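Local coordinates for membrane-bound lytic murein transglycosylase (Agrobacterium tumefaciens, PDB 2PNW), which probably cleaves the glycan strands of bacterial peptidoglycan as a lytic transglycosylase, leaving 1,6-anhydromuramoyl ends rather than adding water, at residues R285-D290 and R318-L323; F296-F301 and F358-P363; F97-Y102 and P332-I337. All blocks are in the same frame, centred on the assembly; numbering follows the deposited sequence.

Contact 1: residues R285-D290 and R318-L323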
ATOM      1  N   ARG A 285      -8.969   5.017   6.599  1.00 20.03           N
ATOM      2  CA  ARG A 285      -9.887   3.870   6.544  1.00 20.34           C
ATOM      3  C   ARG A 285      -9.443   2.750   5.599  1.00 20.18           C
ATOM      4  O   ARG A 285     -10.108   1.725   5.523  1.00 21.55           O
ATOM      5  CB  ARG A 285     -11.303   4.329   6.154  1.00 21.28           C
ATOM      6  CG  ARG A 285     -11.993   5.218   7.206  1.00 21.28           C
ATOM      7  CD  ARG A 285     -12.526   4.369   8.341  1.00 21.60           C
ATOM      8  NE  ARG A 285     -12.891   5.213   9.480  1.00 22.15           N
ATOM      9  CZ  ARG A 285     -13.544   4.780  10.554  1.00 23.04           C
ATOM     10  NH1 ARG A 285     -13.927   3.508  10.643  1.00 20.19           N
ATOM     11  NH2 ARG A 285     -13.804   5.637  11.550  1.00 23.78           N
ATOM     12  N   ALA A 286      -8.364   2.966   4.848  1.00 19.26           N
ATOM     13  CA  ALA A 286      -7.809   1.949   3.979  1.00 19.18           C
ATOM     14  C   ALA A 286      -6.566   1.311   4.588  1.00 19.55           C
ATOM     15  O   ALA A 286      -5.644   2.012   5.044  1.00 19.41           O
ATOM     16  CB  ALA A 286      -7.462   2.542   2.609  1.00 19.29           C
ATOM     17  N   LEU A 287      -6.519  -0.019   4.547  1.00 19.59           N
ATOM     18  CA  LEU A 287      -5.407  -0.766   5.123  1.00 19.45           C
ATOM     19  C   LEU A 287      -4.747  -1.564   4.017  1.00 19.42           C
ATOM     20  O   LEU A 287      -5.439  -2.154   3.193  1.00 18.82           O
ATOM     21  CB  LEU A 287      -5.953  -1.738   6.158  1.00 19.37           C
ATOM     22  CG  LEU A 287      -4.986  -2.582   7.000  1.00 20.93           C
ATOM     23  CD1 LEU A 287      -4.237  -1.715   8.025  1.00 22.45           C
ATOM     24  CD2 LEU A 287      -5.763  -3.682   7.703  1.00 20.39           C
ATOM     25  N   ALA A 288      -3.414  -1.609   4.018  1.00 18.02           N
ATOM     26  CA  ALA A 288      -2.680  -2.485   3.101  1.00 18.59           C
ATOM     27  C   ALA A 288      -2.400  -3.755   3.878  1.00 18.87           C
ATOM     28  O   ALA A 288      -2.126  -3.694   5.089  1.00 18.30           O
ATOM     29  CB  ALA A 288      -1.391  -1.842   2.613  1.00 18.65           C
ATOM     30  N   VAL A 289      -2.534  -4.890   3.204  1.00 18.42           N
ATOM     31  CA  VAL A 289      -2.445  -6.201   3.863  1.00 19.06           C
ATOM     32  C   VAL A 289      -1.555  -7.110   3.029  1.00 19.74           C
ATOM     33  O   VAL A 289      -1.167  -6.757   1.911  1.00 19.52           O
ATOM     34  CB  VAL A 289      -3.856  -6.843   3.997  1.00 19.62           C
ATOM     35  CG1 VAL A 289      -4.765  -5.949   4.851  1.00 18.67           C
ATOM     36  CG2 VAL A 289      -4.473  -7.082   2.583  1.00 18.17           C
ATOM     37  N   ASP A 290      -1.249  -8.289   3.567  1.00 19.87           N
ATOM     38  CA  ASP A 290      -0.467  -9.294   2.856  1.00 21.46           C
ATOM     39  C   ASP A 290      -1.290  -9.875   1.715  1.00 21.26           C
ATOM     40  O   ASP A 290      -2.319 -10.506   1.962  1.00 21.34           O
ATOM     41  CB  ASP A 290      -0.058 -10.412   3.844  1.00 20.97           C
ATOM     42  CG  ASP A 290       0.908 -11.425   3.243  1.00 25.48           C
ATOM     43  OD1 ASP A 290       0.785 -11.746   2.050  1.00 27.42           O
ATOM     44  OD2 ASP A 290       1.794 -11.917   3.995  1.00 26.58           O
ATOM     45  N   ARG A 318     -10.662   1.142  14.894  1.00 23.34           N
ATOM     46  CA  ARG A 318     -11.587   1.463  13.811  1.00 22.60           C
ATOM     47  C   ARG A 318     -11.687   0.351  12.795  1.00 20.89           C
ATOM     48  O   ARG A 318     -10.778  -0.467  12.660  1.00 20.79           O
ATOM     49  CB  ARG A 318     -11.202   2.784  13.121  1.00 22.26           C
ATOM     50  CG  ARG A 318      -9.889   2.782  12.400  1.00 23.32           C
ATOM     51  CD  ARG A 318      -9.592   4.149  11.778  1.00 24.52           C
ATOM     52  NE  ARG A 318      -9.133   5.141  12.764  1.00 26.15           N
ATOM     53  CZ  ARG A 318      -8.476   6.264  12.450  1.00 29.64           C
ATOM     54  NH1 ARG A 318      -8.191   6.552  11.180  1.00 24.92           N
ATOM     55  NH2 ARG A 318      -8.099   7.110  13.406  1.00 29.53           N
ATOM     56  N   LEU A 319     -12.826   0.319  12.117  1.00 20.42           N
ATOM     57  CA  LEU A 319     -13.059  -0.591  11.001  1.00 19.49           C
ATOM     58  C   LEU A 319     -12.486  -0.013   9.720  1.00 19.30           C
ATOM     59  O   LEU A 319     -12.709   1.164   9.398  1.00 19.38           O
ATOM     60  CB  LEU A 319     -14.550  -0.838  10.825  1.00 19.56           C
ATOM     61  CG  LEU A 319     -14.938  -1.981   9.863  1.00 20.09           C
ATOM     62  CD1 LEU A 319     -14.388  -3.346  10.353  1.00 19.80           C
ATOM     63  CD2 LEU A 319     -16.432  -2.034   9.726  1.00 21.05           C
ATOM     64  N   MET A 320     -11.773  -0.859   8.983  1.00 18.38           N
ATOM     65  CA  MET A 320     -11.062  -0.413   7.784  1.00 18.23           C
ATOM     66  C   MET A 320     -11.344  -1.406   6.669  1.00 18.83           C
ATOM     67  O   MET A 320     -11.906  -2.470   6.912  1.00 18.61           O
ATOM     68  CB  MET A 320      -9.548  -0.346   8.075  1.00 18.23           C
ATOM     69  CG  MET A 320      -9.126   0.553   9.305  1.00 18.59           C
ATOM     70  SD  MET A 320      -7.323   0.576   9.541  1.00 15.21           S
ATOM     71  CE  MET A 320      -6.981   1.840   8.313  1.00 18.71           C
ATOM     72  N   LEU A 321     -10.990  -1.055   5.432  1.00 18.69           N
ATOM     73  CA  LEU A 321     -11.076  -2.026   4.354  1.00 17.78           C
ATOM     74  C   LEU A 321      -9.689  -2.308   3.821  1.00 17.71           C
ATOM     75  O   LEU A 321      -8.852  -1.406   3.746  1.00 16.96           O
ATOM     76  CB  LEU A 321     -11.978  -1.544   3.220  1.00 18.30           C
ATOM     77  CG  LEU A 321     -13.462  -1.353   3.584  1.00 17.96           C
ATOM     78  CD1 LEU A 321     -14.123  -0.536   2.493  1.00 17.62           C
ATOM     79  CD2 LEU A 321     -14.148  -2.702   3.744  1.00 20.48           C
ATOM     80  N   ALA A 322      -9.457  -3.568   3.448  1.00 17.32           N
ATOM     81  CA  ALA A 322      -8.172  -3.969   2.846  1.00 17.06           C
ATOM     82  C   ALA A 322      -8.149  -3.532   1.392  1.00 16.94           C
ATOM     83  O   ALA A 322      -8.772  -4.170   0.550  1.00 17.45           O
ATOM     84  CB  ALA A 322      -8.000  -5.490   2.942  1.00 16.92           C
ATOM     85  N   LEU A 323      -7.460  -2.431   1.094  1.00 16.26           N
ATOM     86  CA  LEU A 323      -7.550  -1.847  -0.244  1.00 16.64           C
ATOM     87  C   LEU A 323      -6.180  -1.724  -0.927  1.00 16.56           C
ATOM     88  O   LEU A 323      -6.072  -1.156  -2.011  1.00 16.79           O
ATOM     89  CB  LEU A 323      -8.235  -0.469  -0.172  1.00 16.53           C
ATOM     90  CG  LEU A 323      -9.738  -0.537   0.193  1.00 18.48           C
ATOM     91  CD1 LEU A 323     -10.221   0.878   0.367  1.00 20.57           C
ATOM     92  CD2 LEU A 323     -10.529  -1.261  -0.891  1.00 19.04           C
TER

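Contact 2: residues F296-F301 and F358-P363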
ATOM      1  N   PHE A 296      -8.526  -8.740  -1.018  1.00 16.45           N
ATOM      2  CA  PHE A 296      -8.881  -7.314  -0.997  1.00 16.90           C
ATOM      3  C   PHE A 296     -10.378  -7.072  -0.785  1.00 16.72           C
ATOM      4  O   PHE A 296     -11.217  -7.888  -1.192  1.00 16.86           O
ATOM      5  CB  PHE A 296      -8.460  -6.618  -2.296  1.00 16.01           C
ATOM      6  CG  PHE A 296      -6.957  -6.562  -2.511  1.00 18.03           C
ATOM      7  CD1 PHE A 296      -6.088  -6.313  -1.458  1.00 21.42           C
ATOM      8  CD2 PHE A 296      -6.433  -6.733  -3.782  1.00 19.85           C
ATOM      9  CE1 PHE A 296      -4.685  -6.248  -1.663  1.00 22.72           C
ATOM     10  CE2 PHE A 296      -5.025  -6.668  -4.003  1.00 20.97           C
ATOM     11  CZ  PHE A 296      -4.164  -6.429  -2.938  1.00 18.74           C
ATOM     12  N   GLY A 297     -10.699  -5.946  -0.158  1.00 16.71           N
ATOM     13  CA  GLY A 297     -12.084  -5.521  -0.020  1.00 17.11           C
ATOM     14  C   GLY A 297     -12.742  -5.935   1.282  1.00 17.39           C
ATOM     15  O   GLY A 297     -13.826  -5.460   1.576  1.00 18.02           O
ATOM     16  N   LEU A 298     -12.125  -6.843   2.029  1.00 17.16           N
ATOM     17  CA  LEU A 298     -12.715  -7.317   3.281  1.00 18.54           C
ATOM     18  C   LEU A 298     -12.508  -6.300   4.404  1.00 18.34           C
ATOM     19  O   LEU A 298     -11.478  -5.625   4.424  1.00 17.81           O
ATOM     20  CB  LEU A 298     -12.094  -8.649   3.678  1.00 18.85           C
ATOM     21  CG  LEU A 298     -12.650  -9.795   2.845  1.00 21.55           C
ATOM     22  CD1 LEU A 298     -11.751 -10.985   2.998  1.00 24.96           C
ATOM     23  CD2 LEU A 298     -14.073 -10.102   3.339  1.00 23.69           C
ATOM     24  N   PRO A 299     -13.489  -6.174   5.317  1.00 18.36           N
ATOM     25  CA  PRO A 299     -13.317  -5.271   6.459  1.00 18.22           C
ATOM     26  C   PRO A 299     -12.427  -5.874   7.538  1.00 18.12           C
ATOM     27  O   PRO A 299     -12.517  -7.082   7.822  1.00 17.75           O
ATOM     28  CB  PRO A 299     -14.761  -5.081   7.009  1.00 16.87           C
ATOM     29  CG  PRO A 299     -15.670  -5.757   5.985  1.00 18.54           C
ATOM     30  CD  PRO A 299     -14.819  -6.817   5.334  1.00 18.41           C
ATOM     31  N   PHE A 300     -11.580  -5.030   8.121  1.00 18.48           N
ATOM     32  CA  PHE A 300     -10.738  -5.409   9.248  1.00 19.99           C
ATOM     33  C   PHE A 300     -10.947  -4.382  10.336  1.00 20.16           C
ATOM     34  O   PHE A 300     -10.816  -3.180  10.067  1.00 19.53           O
ATOM     35  CB  PHE A 300      -9.238  -5.369   8.863  1.00 20.15           C
ATOM     36  CG  PHE A 300      -8.777  -6.530   8.003  1.00 22.04           C
ATOM     37  CD1 PHE A 300      -7.986  -7.543   8.547  1.00 23.96           C
ATOM     38  CD2 PHE A 300      -9.104  -6.591   6.649  1.00 20.83           C
ATOM     39  CE1 PHE A 300      -7.535  -8.614   7.748  1.00 22.46           C
ATOM     40  CE2 PHE A 300      -8.692  -7.673   5.843  1.00 19.88           C
ATOM     41  CZ  PHE A 300      -7.892  -8.673   6.390  1.00 20.31           C
ATOM     42  N   PHE A 301     -11.246  -4.841  11.558  1.00 20.60           N
ATOM     43  CA  PHE A 301     -11.250  -3.938  12.715  1.00 20.93           C
ATOM     44  C   PHE A 301      -9.876  -3.986  13.374  1.00 21.72           C
ATOM     45  O   PHE A 301      -9.400  -5.068  13.744  1.00 22.32           O
ATOM     46  CB  PHE A 301     -12.356  -4.303  13.716  1.00 20.55           C
ATOM     47  CG  PHE A 301     -12.539  -3.263  14.811  1.00 20.90           C
ATOM     48  CD1 PHE A 301     -13.326  -2.142  14.603  1.00 22.39           C
ATOM     49  CD2 PHE A 301     -11.911  -3.423  16.045  1.00 20.60           C
ATOM     50  CE1 PHE A 301     -13.472  -1.168  15.607  1.00 23.78           C
ATOM     51  CE2 PHE A 301     -12.052  -2.471  17.038  1.00 20.89           C
ATOM     52  CZ  PHE A 301     -12.840  -1.352  16.831  1.00 21.31           C
ATOM     53  N   PHE A 358      -5.778  -7.607  15.203  1.00 26.45           N
ATOM     54  CA  PHE A 358      -6.528  -7.629  13.927  1.00 25.90           C
ATOM     55  C   PHE A 358      -7.775  -8.499  14.045  1.00 25.34           C
ATOM     56  O   PHE A 358      -7.678  -9.634  14.494  1.00 25.42           O
ATOM     57  CB  PHE A 358      -5.646  -8.221  12.814  1.00 25.60           C
ATOM     58  CG  PHE A 358      -4.703  -7.234  12.180  1.00 26.04           C
ATOM     59  CD1 PHE A 358      -3.881  -6.427  12.960  1.00 27.03           C
ATOM     60  CD2 PHE A 358      -4.633  -7.128  10.794  1.00 25.20           C
ATOM     61  CE1 PHE A 358      -3.008  -5.503  12.373  1.00 25.92           C
ATOM     62  CE2 PHE A 358      -3.751  -6.227  10.184  1.00 25.42           C
ATOM     63  CZ  PHE A 358      -2.940  -5.407  10.978  1.00 26.82           C
ATOM     64  N   TYR A 359      -8.941  -7.985  13.651  1.00 25.17           N
ATOM     65  CA  TYR A 359     -10.154  -8.809  13.578  1.00 24.69           C
ATOM     66  C   TYR A 359     -10.690  -8.664  12.164  1.00 24.67           C
ATOM     67  O   TYR A 359     -10.875  -7.545  11.698  1.00 25.62           O
ATOM     68  CB  TYR A 359     -11.239  -8.352  14.574  1.00 25.47           C
ATOM     69  CG  TYR A 359     -10.815  -8.217  16.025  1.00 25.86           C
ATOM     70  CD1 TYR A 359     -11.088  -9.233  16.948  1.00 26.55           C
ATOM     71  CD2 TYR A 359     -10.152  -7.074  16.476  1.00 25.67           C
ATOM     72  CE1 TYR A 359     -10.708  -9.117  18.279  1.00 27.31           C
ATOM     73  CE2 TYR A 359      -9.748  -6.945  17.818  1.00 26.67           C
ATOM     74  CZ  TYR A 359     -10.040  -7.974  18.714  1.00 27.47           C
ATOM     75  OH  TYR A 359      -9.678  -7.841  20.052  1.00 28.33           O
ATOM     76  N   ILE A 360     -10.948  -9.772  11.483  1.00 23.67           N
ATOM     77  CA  ILE A 360     -11.503  -9.711  10.124  1.00 23.37           C
ATOM     78  C   ILE A 360     -13.015  -9.950  10.199  1.00 22.87           C
ATOM     79  O   ILE A 360     -13.496 -10.761  11.023  1.00 23.09           O
ATOM     80  CB  ILE A 360     -10.767 -10.703   9.142  1.00 22.78           C
ATOM     81  CG1 ILE A 360     -11.214 -10.485   7.688  1.00 23.14           C
ATOM     82  CG2 ILE A 360     -10.974 -12.172   9.558  1.00 23.96           C
ATOM     83  CD1 ILE A 360     -10.416 -11.348   6.669  1.00 23.76           C
ATOM     84  N   LEU A 361     -13.781  -9.236   9.375  1.00 22.31           N
ATOM     85  CA  LEU A 361     -15.223  -9.439   9.354  1.00 21.93           C
ATOM     86  C   LEU A 361     -15.544 -10.258   8.115  1.00 22.42           C
ATOM     87  O   LEU A 361     -15.333  -9.792   6.986  1.00 21.53           O
ATOM     88  CB  LEU A 361     -15.988  -8.116   9.342  1.00 21.79           C
ATOM     89  CG  LEU A 361     -15.785  -7.072  10.455  1.00 22.77           C
ATOM     90  CD1 LEU A 361     -16.899  -6.025  10.376  1.00 25.99           C
ATOM     91  CD2 LEU A 361     -15.767  -7.688  11.831  1.00 26.05           C
ATOM     92  N   LEU A 362     -16.025 -11.483   8.315  1.00 22.82           N
ATOM     93  CA  LEU A 362     -16.355 -12.345   7.166  1.00 22.88           C
ATOM     94  C   LEU A 362     -17.818 -12.244   6.814  1.00 23.92           C
ATOM     95  O   LEU A 362     -18.663 -12.263   7.708  1.00 23.94           O
ATOM     96  CB  LEU A 362     -15.996 -13.811   7.438  1.00 22.67           C
ATOM     97  CG  LEU A 362     -14.575 -14.118   7.909  1.00 22.13           C
ATOM     98  CD1 LEU A 362     -14.345 -15.613   7.940  1.00 20.56           C
ATOM     99  CD2 LEU A 362     -13.558 -13.450   6.975  1.00 23.28           C
ATOM    100  N   PRO A 363     -18.133 -12.177   5.505  1.00 25.07           N
ATOM    101  CA  PRO A 363     -19.510 -12.260   5.046  1.00 26.01           C
ATOM    102  C   PRO A 363     -20.137 -13.509   5.668  1.00 27.45           C
ATOM    103  O   PRO A 363     -19.473 -14.564   5.765  1.00 25.58           O
ATOM    104  CB  PRO A 363     -19.360 -12.466   3.534  1.00 26.48           C
ATOM    105  CG  PRO A 363     -18.034 -11.856   3.181  1.00 25.85           C
ATOM    106  CD  PRO A 363     -17.172 -12.049   4.382  1.00 25.52           C
TER

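Contact 3: residues F97-Y102 and P332-I337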
ATOM      1  N   PHE A  97       0.690  -6.096  14.016  1.00 28.40           N
ATOM      2  CA  PHE A  97       1.584  -4.946  13.945  1.00 27.35           C
ATOM      3  C   PHE A  97       1.184  -4.008  12.807  1.00 26.34           C
ATOM      4  O   PHE A  97       0.920  -4.465  11.687  1.00 25.77           O
ATOM      5  CB  PHE A  97       3.023  -5.423  13.737  1.00 27.99           C
ATOM      6  CG  PHE A  97       4.051  -4.362  13.996  1.00 29.78           C
ATOM      7  CD1 PHE A  97       4.389  -4.009  15.307  1.00 33.23           C
ATOM      8  CD2 PHE A  97       4.686  -3.718  12.941  1.00 32.62           C
ATOM      9  CE1 PHE A  97       5.350  -3.019  15.557  1.00 34.06           C
ATOM     10  CE2 PHE A  97       5.654  -2.730  13.182  1.00 33.32           C
ATOM     11  CZ  PHE A  97       5.976  -2.382  14.497  1.00 31.95           C
ATOM     12  N   VAL A  98       1.116  -2.712  13.105  1.00 24.86           N
ATOM     13  CA  VAL A  98       0.801  -1.718  12.076  1.00 24.44           C
ATOM     14  C   VAL A  98       1.884  -0.670  11.882  1.00 24.45           C
ATOM     15  O   VAL A  98       2.539  -0.221  12.845  1.00 23.74           O
ATOM     16  CB  VAL A  98      -0.561  -1.022  12.282  1.00 24.13           C
ATOM     17  CG1 VAL A  98      -1.703  -2.014  12.072  1.00 23.44           C
ATOM     18  CG2 VAL A  98      -0.647  -0.344  13.681  1.00 23.64           C
ATOM     19  N   THR A  99       2.103  -0.347  10.608  1.00 23.28           N
ATOM     20  CA  THR A  99       2.846   0.821  10.222  1.00 23.26           C
ATOM     21  C   THR A  99       1.879   1.704   9.433  1.00 22.77           C
ATOM     22  O   THR A  99       0.650   1.444   9.430  1.00 22.23           O
ATOM     23  CB  THR A  99       4.121   0.445   9.444  1.00 23.53           C
ATOM     24  OG1 THR A  99       3.784  -0.421   8.351  1.00 25.19           O
ATOM     25  CG2 THR A  99       5.117  -0.301  10.367  1.00 24.22           C
ATOM     26  N   ALA A 100       2.384   2.756   8.797  1.00 22.23           N
ATOM     27  CA  ALA A 100       1.486   3.632   8.026  1.00 21.67           C
ATOM     28  C   ALA A 100       2.135   4.093   6.739  1.00 21.75           C
ATOM     29  O   ALA A 100       3.370   4.080   6.619  1.00 22.61           O
ATOM     30  CB  ALA A 100       1.015   4.825   8.859  1.00 21.34           C
ATOM     31  N   PHE A 101       1.304   4.506   5.783  1.00 19.53           N
ATOM     32  CA  PHE A 101       1.787   5.041   4.516  1.00 18.95           C
ATOM     33  C   PHE A 101       0.879   6.182   4.076  1.00 18.82           C
ATOM     34  O   PHE A 101      -0.172   6.413   4.692  1.00 19.15           O
ATOM     35  CB  PHE A 101       1.926   3.926   3.445  1.00 19.31           C
ATOM     36  CG  PHE A 101       0.613   3.452   2.841  1.00 19.12           C
ATOM     37  CD1 PHE A 101       0.343   3.677   1.490  1.00 20.93           C
ATOM     38  CD2 PHE A 101      -0.289   2.709   3.580  1.00 19.97           C
ATOM     39  CE1 PHE A 101      -0.861   3.189   0.897  1.00 19.78           C
ATOM     40  CE2 PHE A 101      -1.478   2.210   2.999  1.00 18.35           C
ATOM     41  CZ  PHE A 101      -1.760   2.473   1.668  1.00 19.72           C
ATOM     42  N   TYR A 102       1.282   6.919   3.048  1.00 18.50           N
ATOM     43  CA  TYR A 102       0.533   8.123   2.664  1.00 18.27           C
ATOM     44  C   TYR A 102       0.833   8.390   1.210  1.00 17.90           C
ATOM     45  O   TYR A 102       1.655   7.680   0.629  1.00 18.24           O
ATOM     46  CB  TYR A 102       0.906   9.327   3.554  1.00 18.93           C
ATOM     47  CG  TYR A 102       2.275   9.923   3.302  1.00 19.23           C
ATOM     48  CD1 TYR A 102       2.409  11.219   2.783  1.00 19.13           C
ATOM     49  CD2 TYR A 102       3.439   9.191   3.578  1.00 17.03           C
ATOM     50  CE1 TYR A 102       3.689  11.778   2.553  1.00 19.60           C
ATOM     51  CE2 TYR A 102       4.703   9.733   3.336  1.00 19.75           C
ATOM     52  CZ  TYR A 102       4.818  11.010   2.844  1.00 20.15           C
ATOM     53  OH  TYR A 102       6.076  11.538   2.626  1.00 21.33           O
ATOM     54  N   PRO A 332      -0.147 -12.557   8.553  1.00 26.34           N
ATOM     55  CA  PRO A 332      -1.610 -12.535   8.639  1.00 26.29           C
ATOM     56  C   PRO A 332      -2.154 -11.357   9.430  1.00 25.71           C
ATOM     57  O   PRO A 332      -3.263 -10.938   9.173  1.00 25.53           O
ATOM     58  CB  PRO A 332      -1.946 -13.856   9.358  1.00 26.09           C
ATOM     59  CG  PRO A 332      -0.684 -14.169  10.167  1.00 25.74           C
ATOM     60  CD  PRO A 332       0.427 -13.736   9.240  1.00 26.79           C
ATOM     61  N   ALA A 333      -1.393 -10.858  10.405  1.00 25.76           N
ATOM     62  CA  ALA A 333      -1.821  -9.713  11.190  1.00 25.24           C
ATOM     63  C   ALA A 333      -0.856  -8.543  11.073  1.00 25.68           C
ATOM     64  O   ALA A 333      -0.518  -7.894  12.067  1.00 25.02           O
ATOM     65  CB  ALA A 333      -2.073 -10.104  12.645  1.00 25.49           C
ATOM     66  N   ARG A 334      -0.435  -8.271   9.833  1.00 24.94           N
ATOM     67  CA  ARG A 334       0.420  -7.144   9.497  1.00 24.33           C
ATOM     68  C   ARG A 334      -0.350  -6.166   8.601  1.00 23.69           C
ATOM     69  O   ARG A 334      -1.011  -6.592   7.638  1.00 23.68           O
ATOM     70  CB  ARG A 334       1.663  -7.651   8.767  1.00 24.51           C
ATOM     71  CG  ARG A 334       2.676  -6.584   8.394  1.00 27.57           C
ATOM     72  CD  ARG A 334       3.463  -6.046   9.577  1.00 30.01           C
ATOM     73  NE  ARG A 334       4.537  -5.178   9.081  1.00 31.50           N
ATOM     74  CZ  ARG A 334       4.427  -3.868   8.859  1.00 33.19           C
ATOM     75  NH1 ARG A 334       3.296  -3.226   9.106  1.00 30.01           N
ATOM     76  NH2 ARG A 334       5.475  -3.195   8.395  1.00 34.30           N
ATOM     77  N   GLY A 335      -0.262  -4.870   8.897  1.00 22.51           N
ATOM     78  CA  GLY A 335      -0.977  -3.876   8.093  1.00 22.56           C
ATOM     79  C   GLY A 335      -0.289  -2.540   7.964  1.00 23.20           C
ATOM     80  O   GLY A 335       0.547  -2.159   8.796  1.00 23.13           O
ATOM     81  N   ASP A 336      -0.638  -1.812   6.908  1.00 22.46           N
ATOM     82  CA  ASP A 336      -0.113  -0.478   6.703  1.00 22.67           C
ATOM     83  C   ASP A 336      -1.341   0.423   6.594  1.00 21.55           C
ATOM     84  O   ASP A 336      -2.146   0.277   5.660  1.00 20.09           O
ATOM     85  CB  ASP A 336       0.653  -0.435   5.394  1.00 23.74           C
ATOM     86  CG  ASP A 336       1.961   0.339   5.480  1.00 27.54           C
ATOM     87  OD1 ASP A 336       2.311   0.855   6.545  1.00 31.70           O
ATOM     88  OD2 ASP A 336       2.651   0.411   4.457  1.00 31.71           O
ATOM     89  N   ILE A 337      -1.467   1.353   7.533  1.00 20.79           N
ATOM     90  CA  ILE A 337      -2.616   2.270   7.611  1.00 20.22           C
ATOM     91  C   ILE A 337      -2.390   3.459   6.687  1.00 20.08           C
ATOM     92  O   ILE A 337      -1.366   4.149   6.788  1.00 18.95           O
ATOM     93  CB  ILE A 337      -2.801   2.818   9.065  1.00 21.27           C
ATOM     94  CG1 ILE A 337      -3.148   1.686  10.043  1.00 21.77           C
ATOM     95  CG2 ILE A 337      -3.830   3.956   9.107  1.00 20.07           C
ATOM     96  CD1 ILE A 337      -2.816   2.034  11.497  1.00 24.60           C
TER

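Contact 1: residues R285-D290 and R318-L323
A286 and L287 run parallel to L321 and A322, stitched closely by backbone bonds. L321 N donates to R285 O, L287 N to L321 O at 2.8 Å, and L323 N to L287 O at 2.9 Å. Both belong to the 3D domain, whose strands close up here as in a double-psi beta barrel. The small A286 and A322 let the strands come close, and the larger L287, V289, M320 and L323 fill in around them. On its face the CB of A286 meets L323 CD1 at 3.9 Å, under helix 28-39. On the L287 face V289 CG1 rests 3.8 Å from A322 CB, and the side chains of M320 and L287 cross at about a right angle, with M320 SD 4.1 Å from L287 CD1. M320, slim and flexible, folds its CE over the backbone of R285 and A286.

Toward the partly exposed R285 and R318, long polar chains pack as well as bond. R285 bends at chi2 (-78°), bringing NH1 back to L319 O at 2.9 Å, in the carbonyl plane on a lone pair. R318 CB lies over one face of this guanidinium, near its rim. D23 forms a salt bridge with R285 NH2, while R318 reaches D311 and the carbonyl of G284. With each arginine paired to an aspartate, like charges at R285 NH2 and R318 NE, 4.9 Å apart, are probably tolerated at this edge.

Contact 2: residues F296-F301 and F358-P363
I360 lies alongside F300, and the two side chains point the same way. Carbon CG1 of I360 sits over one face of the F300 ring, 4.1 Å from its centroid and 14° off the normal, a CH-pi contact. With CG1 anti to the backbone N (chi1 -172°), I360 stretches its CD1 on to F300 CZ at 3.7 Å and to L298 CD1 at 3.9 Å. A flat ring beside a long, branched chain fills this interior well, and F358 adds its CD2 obliquely next to F300 CD1. L298 sends its other methyl, CD2, to the ring carbon CD of P363.

The two antiparallel strands belong to the 3D domain, which is akin to the double-psi beta barrels, and F300 and I360 form a non-hydrogen-bonded pair between them. On the other face P299 CB packs at 4.0 Å on L361 CB beneath F79 of helix 72-82, and F301 CD2 approaches Y359 CD2.

Farther along, the polar backbone takes over. F301 and Y359 make a hydrogen-bonded pair, F301 N to Y359 O at 2.7 Å and Y359 N to F301 O, and that same F301 O lies at the edge of the Y359 ring, in its plane. At the next such position L361 N reaches P299 O at 2.9 Å, nearly straight at 172°. Proline has no N-H to return, so the buried L361 O finds no polar partner and faces P299 CD at 3.4 Å.

Contact 3: residues F97-Y102 and P332-I337
R334 and T99 meet across two parallel strands, probably of a double-psi type of barrel, joining a strand within the MltA-specific insert range to one of the 3D domain. Five backbone hydrogen bonds, from F97 N to A333 O through F101 N to I337 O, hold the pair. From its CB, R334 starts out anti to the backbone N (chi1 -178°), then bends at chi2 (73°), which carries CD past F97 O at 3.7 Å and the guanidinium across to T99. Next, NE comes within 4.1 Å of F97 CD2, an atom that lies over the guanidinium face near the rim, the ring standing almost perpendicular to it. The tip grips end-on: NH1 at 2.9 Å and NH2 at 3.2 Å both donate to T99 OG1, which lies in the guanidinium plane. Threonine suits the site because one hydroxyl can accept from R334 and donate onward, while its CG2 packs against the guanidinium. V98 and I337 bury their aliphatic branches on the opposite face. F101 turns the edge of its ring to D336 O, 3.4 Å from CE2. T99 OG1 donates to D336 OD1 at 2.7 Å, from a position 57° out of the carboxylate plane.

How the contacts relate
The three contacts are seams of one closed barrel. Strand 316-324 lies between 286-288 of contact 1 and 299-304 of contact 2, tied by M320 N to F300 O and A322 O to G297 N. Strand 286-288 in turn borders 334-341 of contact 3, and 353-363 borders 96-109, so the circuit of six strands closes. Contact 2 is wholly buried and almost entirely apolar beyond its backbone. Contact 1 is mostly buried, with arginines at one end. Contact 3 is only partly buried and carries a polar R334-T99-D336 chain on one face. F358 reaches from contact 2 to G335 and V98, while L287 and M320 of contact 1 pack against contact 3.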